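Local coordinates for protein MdcD (Pseudomonas aeruginosa, PDB 5VIP) that probably acts as the beta subunit of a biotin-independent malonate decarboxylase, taking part in the decarboxylation of malonyl groups carried on an acyl carrier protein, at residues R19-A24 and V152-V157; E87-K92 and G120-E125; A112-E117 and A138-L143. All blocks are in the same frame, centred on the assembly; numbering follows the deposited sequence.

Contact 1: residues R19-A24 and V152-V157; sequences RQRARA and VIAGPV
R21 reaches from helix 18-25 to the backbone of G155, just past the end of strand 150-153. The fold is of the crotonase (ClpP) type, and strand 150-153 is an inner one of its main sheet, between strands 111-115 and 172-176. Hydrogen bonding dominates. NH2 of R21 donates to O of G155 at 2.8 Å with an N-H...O angle of 159°. It arrives in the carbonyl plane, and the oxygen lies at the edge of the guanidinium. NH1 of R21 adds a weak bond to G155 O at 3.2 Å, so one carbonyl takes both terminal nitrogens. Outside the pair, NE of R21 donates to L16 O and NH2 to T14 O. These bonds fix the rotation of the guanidinium. E117 OE1 makes a long, weak ion pair with NH1 and accepts from the backbone N of A154 and G155.

The chain of R21 is straight from CG to NE (chi2 177°), which carries the guanidinium to G155 O; CA of R21 and CA of A154 are 10.3 Å apart. Van der Waals contacts are few. A154 CB lies 3.8 Å from R21 NH1. A cis peptide bond joins G155 to P156, and P156 CD lies 3.9 Å from R21 NH2.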
ATOM      1  N   ARG B  19     -12.710  18.058  -9.699  1.00 17.64           N
ATOM      2  CA  ARG B  19     -13.157  17.962 -11.082  1.00 15.66           C
ATOM      3  C   ARG B  19     -12.590  19.122 -11.901  1.00 15.87           C
ATOM      4  O   ARG B  19     -12.163  18.945 -13.042  1.00 16.67           O
ATOM      5  CB  ARG B  19     -14.699  17.921 -11.138  1.00 20.55           C
ATOM      6  CG  ARG B  19     -15.283  17.650 -12.523  1.00 25.53           C
ATOM      7  CD  ARG B  19     -16.809  17.435 -12.462  1.00 25.17           C
ATOM      8  NE  ARG B  19     -17.142  16.072 -12.053  1.00 26.99           N
ATOM      9  CZ  ARG B  19     -17.523  15.726 -10.828  1.00 30.35           C
ATOM     10  NH1 ARG B  19     -17.633  16.647  -9.877  1.00 31.28           N
ATOM     11  NH2 ARG B  19     -17.805  14.457 -10.559  1.00 28.45           N
ATOM     12  N   GLN B  20     -12.554  20.306 -11.311  1.00 15.15           N
ATOM     13  CA  GLN B  20     -11.940  21.439 -11.987  1.00 14.52           C
ATOM     14  C   GLN B  20     -10.438  21.246 -12.176  1.00 16.01           C
ATOM     15  O   GLN B  20      -9.892  21.615 -13.202  1.00 14.37           O
ATOM     16  CB  GLN B  20     -12.178  22.719 -11.208  1.00 19.28           C
ATOM     17  CG  GLN B  20     -13.633  23.133 -11.134  1.00 24.22           C
ATOM     18  CD  GLN B  20     -13.823  24.250 -10.141  1.00 28.02           C
ATOM     19  OE1 GLN B  20     -13.307  24.188  -9.023  1.00 25.67           O
ATOM     20  NE2 GLN B  20     -14.549  25.289 -10.542  1.00 30.23           N
ATOM     21  N   ARG B  21      -9.772  20.688 -11.179  1.00 13.96           N
ATOM     22  CA  ARG B  21      -8.333  20.406 -11.323  1.00 14.94           C
ATOM     23  C   ARG B  21      -8.093  19.469 -12.504  1.00 15.66           C
ATOM     24  O   ARG B  21      -7.173  19.669 -13.302  1.00 14.00           O
ATOM     25  CB  ARG B  21      -7.770  19.798 -10.035  1.00 14.95           C
ATOM     26  CG  ARG B  21      -7.718  20.767  -8.861  1.00 15.58           C
ATOM     27  CD  ARG B  21      -7.226  20.066  -7.591  1.00 17.65           C
ATOM     28  NE  ARG B  21      -7.396  20.925  -6.429  1.00 21.20           N
ATOM     29  CZ  ARG B  21      -6.763  20.772  -5.269  1.00 19.14           C
ATOM     30  NH1 ARG B  21      -5.895  19.789  -5.100  1.00 18.26           N
ATOM     31  NH2 ARG B  21      -6.999  21.623  -4.275  1.00 20.76           N
ATOM     32  N   ALA B  22      -8.937  18.452 -12.621  1.00 14.05           N
ATOM     33  CA  ALA B  22      -8.783  17.451 -13.682  1.00 14.75           C
ATOM     34  C   ALA B  22      -8.983  18.080 -15.057  1.00 16.95           C
ATOM     35  O   ALA B  22      -8.211  17.835 -15.990  1.00 15.71           O
ATOM     36  CB  ALA B  22      -9.758  16.298 -13.470  1.00 17.83           C
ATOM     37  N   ARG B  23     -10.014  18.902 -15.181  1.00 16.02           N
ATOM     38  CA  ARG B  23     -10.299  19.582 -16.437  1.00 19.28           C
ATOM     39  C   ARG B  23      -9.191  20.570 -16.799  1.00 15.97           C
ATOM     40  O   ARG B  23      -8.843  20.727 -17.966  1.00 17.87           O
ATOM     41  CB  ARG B  23     -11.645  20.307 -16.338  1.00 18.85           C
ATOM     42  CG  ARG B  23     -12.050  21.111 -17.572  1.00 24.46           C
ATOM     43  CD  ARG B  23     -13.388  21.814 -17.307  1.00 30.89           C
ATOM     44  NE  ARG B  23     -14.467  20.849 -17.086  1.00 33.83           N
ATOM     45  CZ  ARG B  23     -14.979  20.532 -15.899  1.00 34.61           C
ATOM     46  NH1 ARG B  23     -14.529  21.115 -14.792  1.00 35.42           N
ATOM     47  NH2 ARG B  23     -15.950  19.632 -15.822  1.00 35.15           N
ATOM     48  N   ALA B  24      -8.631  21.226 -15.788  1.00 15.23           N
ATOM     49  CA  ALA B  24      -7.592  22.229 -16.002  1.00 15.73           C
ATOM     50  C   ALA B  24      -6.283  21.594 -16.482  1.00 15.21           C
ATOM     51  O   ALA B  24      -5.541  22.199 -17.265  1.00 17.84           O
ATOM     52  CB  ALA B  24      -7.360  23.018 -14.728  1.00 17.79           C
ATOM     53  N   VAL B 152       0.288  14.202  -7.752  1.00 12.06           N
ATOM     54  CA  VAL B 152       0.260  15.612  -7.403  1.00 10.94           C
ATOM     55  C   VAL B 152      -0.480  15.742  -6.069  1.00 15.91           C
ATOM     56  O   VAL B 152      -1.620  15.276  -5.921  1.00 14.31           O
ATOM     57  CB  VAL B 152      -0.427  16.451  -8.505  1.00 13.32           C
ATOM     58  CG1 VAL B 152      -0.659  17.873  -8.050  1.00 14.41           C
ATOM     59  CG2 VAL B 152       0.423  16.409  -9.801  1.00 12.30           C
ATOM     60  N   ILE B 153       0.198  16.332  -5.094  1.00 14.48           N
ATOM     61  CA  ILE B 153      -0.381  16.566  -3.772  1.00 14.25           C
ATOM     62  C   ILE B 153      -0.342  18.072  -3.548  1.00 16.85           C
ATOM     63  O   ILE B 153       0.730  18.642  -3.366  1.00 21.23           O
ATOM     64  CB  ILE B 153       0.397  15.833  -2.673  1.00 17.77           C
ATOM     65  CG1 ILE B 153       0.528  14.352  -3.031  1.00 21.49           C
ATOM     66  CG2 ILE B 153      -0.286  16.017  -1.326  1.00 19.52           C
ATOM     67  CD1 ILE B 153       1.719  13.703  -2.404  1.00 27.65           C
ATOM     68  N   ALA B 154      -1.487  18.730  -3.625  1.00 17.37           N
ATOM     69  CA  ALA B 154      -1.478  20.191  -3.624  1.00 19.30           C
ATOM     70  C   ALA B 154      -2.120  20.784  -2.384  1.00 24.42           C
ATOM     71  O   ALA B 154      -1.967  21.975  -2.120  1.00 26.16           O
ATOM     72  CB  ALA B 154      -2.179  20.733  -4.877  1.00 19.55           C
ATOM     73  N   GLY B 155      -2.825  19.970  -1.609  1.00 19.39           N
ATOM     74  CA  GLY B 155      -3.611  20.514  -0.522  1.00 21.45           C
ATOM     75  C   GLY B 155      -4.981  20.976  -1.010  1.00 24.42           C
ATOM     76  O   GLY B 155      -5.251  21.006  -2.221  1.00 24.64           O
ATOM     77  N   PRO B 156      -5.847  21.391  -0.075  1.00 25.64           N
ATOM     78  CA  PRO B 156      -5.527  21.607   1.345  1.00 24.37           C
ATOM     79  C   PRO B 156      -5.575  20.355   2.235  1.00 25.17           C
ATOM     80  O   PRO B 156      -5.043  20.384   3.341  1.00 27.89           O
ATOM     81  CB  PRO B 156      -6.599  22.608   1.782  1.00 25.01           C
ATOM     82  CG  PRO B 156      -7.785  22.268   0.915  1.00 28.58           C
ATOM     83  CD  PRO B 156      -7.231  21.784  -0.406  1.00 27.27           C
ATOM     84  N   VAL B 157      -6.201  19.277   1.781  1.00 19.27           N
ATOM     85  CA  VAL B 157      -6.255  18.070   2.593  1.00 23.41           C
ATOM     86  C   VAL B 157      -4.873  17.406   2.653  1.00 23.70           C
ATOM     87  O   VAL B 157      -4.430  16.952   3.711  1.00 20.51           O
ATOM     88  CB  VAL B 157      -7.303  17.069   2.056  1.00 22.24           C
ATOM     89  CG1 VAL B 157      -7.253  15.765   2.826  1.00 21.04           C
ATOM     90  CG2 VAL B 157      -8.702  17.674   2.116  1.00 31.12           C
TER

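Contact 2: residues E87-K92 and G120-E125; sequences EVSGAK and GVRLQE
E125 points its carboxylate at the first turn of helix 87-105. E125 OE1 accepts the backbone N-H of E87 at 2.9 Å, with an N-H...O angle of 163°. The N-H comes from above the carboxylate plane, 46° out of it. A water extends the grip: it takes the N-H of V88 and donates to E125 OE1 at 2.6 Å. One oxygen serves two successive N-H groups, one directly and one through water.

The other oxygen turns to R122. NH1 of R122 meets the syn lone pair of E125 OE2 at 2.9 Å in a salt bridge, tilted from the guanidinium plane. The direct bonds to E87 N and R122 NH1 hold the carboxylate between the helix start and the arginine. R122 bends at chi3 (-149°), and its NH2 then passes 3.5 Å from S89 OG, obliquely and without a hydrogen bond. S89 OG bonds instead to the N of G86, while R122 NE donates to S84 O.

Of the E87 side chain, only CB nears E125 OE1 (3.8 Å). E87 OE1 stays 5.2 Å from E125 OE1, so the like-charged carboxylates do not touch. E87 OE2 bonds a polar side chain of the other protein chain.

E125 itself sits at the N-cap position of helix 126-143. At helix 87-105, first-turn N-H groups and the helix dipole would probably favour a negative charge. This is carboxylate binding at a helix N terminus.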
ATOM      1  N   GLU B  87     -15.293   1.367  -1.138  1.00 20.24           N
ATOM      2  CA  GLU B  87     -15.251   0.326  -2.159  1.00 21.83           C
ATOM      3  C   GLU B  87     -15.320   0.894  -3.589  1.00 21.44           C
ATOM      4  O   GLU B  87     -14.511   0.547  -4.447  1.00 18.62           O
ATOM      5  CB  GLU B  87     -16.391  -0.672  -1.963  1.00 19.99           C
ATOM      6  CG  GLU B  87     -16.253  -1.865  -2.880  1.00 20.09           C
ATOM      7  CD  GLU B  87     -17.452  -2.794  -2.864  1.00 28.57           C
ATOM      8  OE1 GLU B  87     -18.419  -2.514  -2.123  1.00 25.68           O
ATOM      9  OE2 GLU B  87     -17.416  -3.800  -3.606  1.00 28.45           O
ATOM     10  N   VAL B  88     -16.292   1.766  -3.838  1.00 21.11           N
ATOM     11  CA  VAL B  88     -16.489   2.286  -5.186  1.00 19.79           C
ATOM     12  C   VAL B  88     -15.377   3.256  -5.587  1.00 16.84           C
ATOM     13  O   VAL B  88     -14.763   3.075  -6.634  1.00 19.65           O
ATOM     14  CB  VAL B  88     -17.857   2.966  -5.331  1.00 17.58           C
ATOM     15  CG1 VAL B  88     -17.934   3.762  -6.633  1.00 17.18           C
ATOM     16  CG2 VAL B  88     -18.962   1.902  -5.300  1.00 23.36           C
ATOM     17  N   SER B  89     -15.120   4.271  -4.768  1.00 17.97           N
ATOM     18  CA  SER B  89     -14.040   5.214  -5.063  1.00 19.99           C
ATOM     19  C   SER B  89     -12.699   4.494  -5.208  1.00 20.42           C
ATOM     20  O   SER B  89     -11.888   4.831  -6.075  1.00 17.92           O
ATOM     21  CB  SER B  89     -13.942   6.291  -3.986  1.00 21.25           C
ATOM     22  OG  SER B  89     -13.871   5.734  -2.691  1.00 24.47           O
ATOM     23  N   GLY B  90     -12.464   3.500  -4.359  1.00 18.21           N
ATOM     24  CA  GLY B  90     -11.231   2.734  -4.435  1.00 16.00           C
ATOM     25  C   GLY B  90     -11.106   1.944  -5.729  1.00 18.52           C
ATOM     26  O   GLY B  90     -10.031   1.902  -6.331  1.00 17.04           O
ATOM     27  N   ALA B  91     -12.198   1.308  -6.157  1.00 18.07           N
ATOM     28  CA  ALA B  91     -12.200   0.541  -7.398  1.00 17.55           C
ATOM     29  C   ALA B  91     -12.076   1.430  -8.633  1.00 17.77           C
ATOM     30  O   ALA B  91     -11.522   1.009  -9.659  1.00 16.24           O
ATOM     31  CB  ALA B  91     -13.458  -0.304  -7.494  1.00 18.40           C
ATOM     32  N   LYS B  92     -12.609   2.645  -8.556  1.00 15.23           N
ATOM     33  CA  LYS B  92     -12.480   3.578  -9.680  1.00 17.66           C
ATOM     34  C   LYS B  92     -11.005   3.879  -9.947  1.00 14.94           C
ATOM     35  O   LYS B  92     -10.559   3.892 -11.090  1.00 15.81           O
ATOM     36  CB  LYS B  92     -13.254   4.873  -9.403  1.00 17.74           C
ATOM     37  CG  LYS B  92     -14.769   4.716  -9.573  1.00 17.78           C
ATOM     38  CD  LYS B  92     -15.534   5.977  -9.179  1.00 20.37           C
ATOM     39  CE  LYS B  92     -15.414   7.059 -10.241  1.00 19.37           C
ATOM     40  NZ  LYS B  92     -16.305   8.237  -9.976  1.00 18.94           N
ATOM     41  N   GLY B 120      -7.505   8.800   4.341  1.00 26.14           N
ATOM     42  CA  GLY B 120      -7.569   7.403   4.729  1.00 28.53           C
ATOM     43  C   GLY B 120      -8.768   6.680   4.153  1.00 28.69           C
ATOM     44  O   GLY B 120      -9.203   6.981   3.051  1.00 30.19           O
ATOM     45  N   VAL B 121      -9.304   5.710   4.882  1.00 25.43           N
ATOM     46  CA  VAL B 121     -10.481   4.998   4.396  1.00 24.57           C
ATOM     47  C   VAL B 121     -11.724   5.350   5.210  1.00 25.52           C
ATOM     48  O   VAL B 121     -11.632   5.863   6.325  1.00 29.50           O
ATOM     49  CB  VAL B 121     -10.266   3.469   4.423  1.00 24.98           C
ATOM     50  CG1 VAL B 121      -9.013   3.111   3.648  1.00 24.55           C
ATOM     51  CG2 VAL B 121     -10.132   3.004   5.836  1.00 26.09           C
ATOM     52  N   ARG B 122     -12.886   5.088   4.628  1.00 27.46           N
ATOM     53  CA  ARG B 122     -14.153   5.228   5.327  1.00 28.94           C
ATOM     54  C   ARG B 122     -14.354   4.104   6.325  1.00 30.16           C
ATOM     55  O   ARG B 122     -14.407   2.935   5.935  1.00 26.61           O
ATOM     56  CB  ARG B 122     -15.303   5.228   4.338  1.00 30.28           C
ATOM     57  CG  ARG B 122     -15.344   6.454   3.490  1.00 36.16           C
ATOM     58  CD  ARG B 122     -16.390   6.311   2.434  1.00 36.80           C
ATOM     59  NE  ARG B 122     -16.006   7.039   1.236  1.00 37.52           N
ATOM     60  CZ  ARG B 122     -16.661   6.954   0.087  1.00 41.95           C
ATOM     61  NH1 ARG B 122     -17.732   6.168   0.004  1.00 40.40           N
ATOM     62  NH2 ARG B 122     -16.248   7.648  -0.969  1.00 38.71           N
ATOM     63  N   LEU B 123     -14.496   4.459   7.598  1.00 32.07           N
ATOM     64  CA  LEU B 123     -14.645   3.458   8.650  1.00 30.24           C
ATOM     65  C   LEU B 123     -15.752   2.456   8.324  1.00 29.53           C
ATOM     66  O   LEU B 123     -15.578   1.261   8.529  1.00 27.88           O
ATOM     67  CB  LEU B 123     -14.908   4.133   9.998  1.00 30.35           C
ATOM     68  CG  LEU B 123     -15.192   3.185  11.168  1.00 33.46           C
ATOM     69  CD1 LEU B 123     -14.098   2.141  11.324  1.00 30.93           C
ATOM     70  CD2 LEU B 123     -15.344   3.983  12.448  1.00 35.70           C
ATOM     71  N   GLN B 124     -16.861   2.939   7.764  1.00 28.32           N
ATOM     72  CA  GLN B 124     -18.002   2.090   7.417  1.00 26.92           C
ATOM     73  C   GLN B 124     -17.720   1.071   6.303  1.00 28.88           C
ATOM     74  O   GLN B 124     -18.443   0.082   6.161  1.00 27.75           O
ATOM     75  CB  GLN B 124     -19.194   2.960   7.008  1.00 38.28           C
ATOM     76  CG  GLN B 124     -19.318   4.252   7.812  1.00 40.77           C
ATOM     77  CD  GLN B 124     -18.520   5.395   7.199  1.00 36.40           C
ATOM     78  OE1 GLN B 124     -18.616   5.661   6.000  1.00 46.28           O
ATOM     79  NE2 GLN B 124     -17.715   6.061   8.017  1.00 38.45           N
ATOM     80  N   GLU B 125     -16.690   1.318   5.495  1.00 26.43           N
ATOM     81  CA  GLU B 125     -16.291   0.359   4.470  1.00 23.42           C
ATOM     82  C   GLU B 125     -14.816  -0.019   4.660  1.00 26.11           C
ATOM     83  O   GLU B 125     -14.136  -0.374   3.695  1.00 17.68           O
ATOM     84  CB  GLU B 125     -16.511   0.939   3.062  1.00 25.84           C
ATOM     85  CG  GLU B 125     -17.812   1.720   2.882  1.00 30.96           C
ATOM     86  CD  GLU B 125     -17.853   2.514   1.582  1.00 34.47           C
ATOM     87  OE1 GLU B 125     -17.672   1.918   0.503  1.00 34.80           O
ATOM     88  OE2 GLU B 125     -18.064   3.743   1.638  1.00 39.50           O
TER
HETATM   89  O   HOH W   1     -18.213   2.754  -1.875  1.00 25.27           O

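Contact 3: residues A112-E117 and A138-L143; sequences ALLLLE and AAIVDL
A112 and L143 make the tighter of two apolar contacts between strand 111-115 and helix 126-143. CB of A112 meets CD2 of L143 at 3.5 Å. The second contact is between L114 and I140, whose CD1 atoms come within 4.0 Å of each other. A112 and L114 are two apart on the strand, so both point to the helix side of the sheet. I140 and L143 are three apart on the helix, so they lie on neighbouring turns and face the strand.

The conformations of the two helix residues differ. L143 has CG anti to its own N (chi1 176°). Its CB already points at the strand, and the CD2 branch makes the touch. I140 leaves the helix at a slant, and its end does the reaching. CG1 stands beside the backbone N (chi1 -74°), and a nearly extended chi2 carries CD1 on to the strand. The CD1 branch of L114 turns to I140, and the two side chains cross obliquely.

Neighbouring helices close the flanks. A112 and A139 also pack on L97 of helix 87-105. I140 packs on A166 and L169 of helix 162-169. The backbone of L114 bonds to V150 and V152 of the neighbouring strand 150-153. This is the first half of the beta-alpha-beta unit made by strand 111-115, helix 126-143 and strand 150-153.

All four touching residues are buried, and every atom at the two closest approaches is a methyl carbon. The contact therefore has no polar or charged component. Helix and sheet are probably held here by burial of hydrocarbon and dispersion, with methyl contact likely setting the spacing.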
ATOM      1  N   ALA B 112      -0.867   7.733 -16.446  1.00 14.88           N
ATOM      2  CA  ALA B 112      -1.802   7.940 -15.349  1.00 13.18           C
ATOM      3  C   ALA B 112      -1.326   9.055 -14.422  1.00 12.09           C
ATOM      4  O   ALA B 112      -0.157   9.088 -14.001  1.00 10.25           O
ATOM      5  CB  ALA B 112      -2.007   6.635 -14.546  1.00 10.10           C
ATOM      6  N   LEU B 113      -2.250   9.956 -14.104  1.00 11.39           N
ATOM      7  CA  LEU B 113      -1.996  11.105 -13.252  1.00 11.05           C
ATOM      8  C   LEU B 113      -2.927  11.041 -12.045  1.00 12.38           C
ATOM      9  O   LEU B 113      -4.161  10.960 -12.201  1.00 11.57           O
ATOM     10  CB  LEU B 113      -2.214  12.405 -14.028  1.00 12.90           C
ATOM     11  CG  LEU B 113      -2.126  13.747 -13.303  1.00 12.96           C
ATOM     12  CD1 LEU B 113      -0.734  13.952 -12.691  1.00 11.97           C
ATOM     13  CD2 LEU B 113      -2.444  14.860 -14.272  1.00 10.99           C
ATOM     14  N   LEU B 114      -2.335  11.047 -10.850  1.00 10.51           N
ATOM     15  CA  LEU B 114      -3.100  10.912  -9.606  1.00 11.19           C
ATOM     16  C   LEU B 114      -3.079  12.215  -8.815  1.00 14.58           C
ATOM     17  O   LEU B 114      -2.013  12.685  -8.420  1.00 12.92           O
ATOM     18  CB  LEU B 114      -2.532   9.778  -8.733  1.00 11.16           C
ATOM     19  CG  LEU B 114      -2.466   8.394  -9.372  1.00 13.71           C
ATOM     20  CD1 LEU B 114      -1.809   7.389  -8.401  1.00 10.73           C
ATOM     21  CD2 LEU B 114      -3.876   7.944  -9.741  1.00 15.99           C
ATOM     22  N   LEU B 115      -4.263  12.770  -8.566  1.00 10.98           N
ATOM     23  CA  LEU B 115      -4.399  13.942  -7.708  1.00 13.92           C
ATOM     24  C   LEU B 115      -4.886  13.489  -6.330  1.00 17.09           C
ATOM     25  O   LEU B 115      -6.079  13.212  -6.130  1.00 15.95           O
ATOM     26  CB  LEU B 115      -5.374  14.950  -8.323  1.00 13.00           C
ATOM     27  CG  LEU B 115      -4.822  15.998  -9.303  1.00 21.66           C
ATOM     28  CD1 LEU B 115      -3.758  15.469 -10.265  1.00 17.29           C
ATOM     29  CD2 LEU B 115      -5.950  16.676 -10.073  1.00 12.94           C
ATOM     30  N   LEU B 116      -3.961  13.422  -5.380  1.00 13.72           N
ATOM     31  CA  LEU B 116      -4.213  12.736  -4.115  1.00 17.82           C
ATOM     32  C   LEU B 116      -4.537  13.675  -2.954  1.00 24.11           C
ATOM     33  O   LEU B 116      -3.638  14.170  -2.272  1.00 27.15           O
ATOM     34  CB  LEU B 116      -2.997  11.876  -3.759  1.00 17.97           C
ATOM     35  CG  LEU B 116      -2.670  10.812  -4.811  1.00 16.90           C
ATOM     36  CD1 LEU B 116      -1.469   9.963  -4.405  1.00 19.34           C
ATOM     37  CD2 LEU B 116      -3.880   9.929  -5.063  1.00 19.49           C
ATOM     38  N   GLU B 117      -5.825  13.912  -2.733  1.00 18.61           N
ATOM     39  CA  GLU B 117      -6.280  14.676  -1.572  1.00 18.58           C
ATOM     40  C   GLU B 117      -7.104  13.723  -0.733  1.00 20.48           C
ATOM     41  O   GLU B 117      -8.273  13.513  -1.019  1.00 21.77           O
ATOM     42  CB  GLU B 117      -7.115  15.890  -1.984  1.00 19.91           C
ATOM     43  CG  GLU B 117      -6.360  16.896  -2.862  1.00 21.74           C
ATOM     44  CD  GLU B 117      -5.143  17.487  -2.153  1.00 30.73           C
ATOM     45  OE1 GLU B 117      -4.059  17.582  -2.788  1.00 31.97           O
ATOM     46  OE2 GLU B 117      -5.276  17.870  -0.967  1.00 26.61           O
ATOM     47  N   ALA B 138      -0.812  -2.226  -6.258  1.00 12.82           N
ATOM     48  CA  ALA B 138      -0.452  -3.237  -7.255  1.00 13.94           C
ATOM     49  C   ALA B 138      -0.496  -2.698  -8.677  1.00 11.41           C
ATOM     50  O   ALA B 138       0.383  -2.998  -9.487  1.00 12.98           O
ATOM     51  CB  ALA B 138      -1.385  -4.460  -7.146  1.00 13.09           C
ATOM     52  N   ALA B 139      -1.533  -1.922  -8.983  1.00 11.92           N
ATOM     53  CA  ALA B 139      -1.711  -1.408 -10.336  1.00 13.63           C
ATOM     54  C   ALA B 139      -0.651  -0.359 -10.676  1.00 12.44           C
ATOM     55  O   ALA B 139      -0.236  -0.228 -11.831  1.00 11.84           O
ATOM     56  CB  ALA B 139      -3.118  -0.834 -10.504  1.00 11.69           C
ATOM     57  N   ILE B 140      -0.200   0.386  -9.672  1.00 11.40           N
ATOM     58  CA  ILE B 140       0.838   1.385  -9.918  1.00 13.46           C
ATOM     59  C   ILE B 140       2.150   0.705 -10.289  1.00 13.46           C
ATOM     60  O   ILE B 140       2.836   1.113 -11.234  1.00 12.78           O
ATOM     61  CB  ILE B 140       1.047   2.295  -8.690  1.00 11.47           C
ATOM     62  CG1 ILE B 140      -0.127   3.277  -8.584  1.00 13.43           C
ATOM     63  CG2 ILE B 140       2.378   3.070  -8.804  1.00 13.04           C
ATOM     64  CD1 ILE B 140      -0.215   3.933  -7.240  1.00 11.17           C
ATOM     65  N   VAL B 141       2.486  -0.356  -9.561  1.00 11.80           N
ATOM     66  CA  VAL B 141       3.723  -1.082  -9.825  1.00 13.51           C
ATOM     67  C   VAL B 141       3.656  -1.729 -11.219  1.00 14.80           C
ATOM     68  O   VAL B 141       4.613  -1.651 -11.994  1.00 14.66           O
ATOM     69  CB  VAL B 141       3.995  -2.138  -8.718  1.00 13.11           C
ATOM     70  CG1 VAL B 141       5.271  -2.955  -9.020  1.00 14.66           C
ATOM     71  CG2 VAL B 141       4.131  -1.444  -7.361  1.00 11.30           C
ATOM     72  N   ASP B 142       2.516  -2.332 -11.547  1.00 13.15           N
ATOM     73  CA  ASP B 142       2.329  -2.946 -12.872  1.00 14.53           C
ATOM     74  C   ASP B 142       2.478  -1.903 -13.979  1.00 15.78           C
ATOM     75  O   ASP B 142       3.200  -2.127 -14.942  1.00 16.73           O
ATOM     76  CB  ASP B 142       0.959  -3.628 -12.962  1.00 17.61           C
ATOM     77  CG  ASP B 142       0.746  -4.372 -14.272  1.00 23.65           C
ATOM     78  OD1 ASP B 142       1.727  -4.600 -15.017  1.00 24.36           O
ATOM     79  OD2 ASP B 142      -0.419  -4.742 -14.545  1.00 23.00           O
ATOM     80  N   LEU B 143       1.819  -0.756 -13.824  1.00 13.11           N
ATOM     81  CA  LEU B 143       1.832   0.270 -14.858  1.00 13.44           C
ATOM     82  C   LEU B 143       3.233   0.850 -15.054  1.00 14.13           C
ATOM     83  O   LEU B 143       3.614   1.204 -16.171  1.00 16.42           O
ATOM     84  CB  LEU B 143       0.835   1.390 -14.522  1.00 13.46           C
ATOM     85  CG  LEU B 143       0.773   2.610 -15.462  1.00 13.03           C
ATOM     86  CD1 LEU B 143       0.545   2.197 -16.933  1.00 12.14           C
ATOM     87  CD2 LEU B 143      -0.326   3.571 -15.015  1.00 13.27           C
TER

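Overall arrangement
From the N terminus, the first segment met is on helix 18-25. Contact 1 joins it to the loop after strand 150-153 and closes the longest loop, with contacts 2 and 3 nested inside. Contact 2 then starts at helix 87-105 and closes on the loop before helix 126-143. Contact 3 starts at strand 111-115, within that loop, and closes on the end of helix 126-143, so contacts 2 and 3 cross. Contacts 1 and 3 touch, since strands 111-115 and 150-153 are neighbours in the main sheet; their centres are 15 Å apart. Contacts 1 and 2 do not touch. Together they tie helix 18-25, the main sheet and two of its helices.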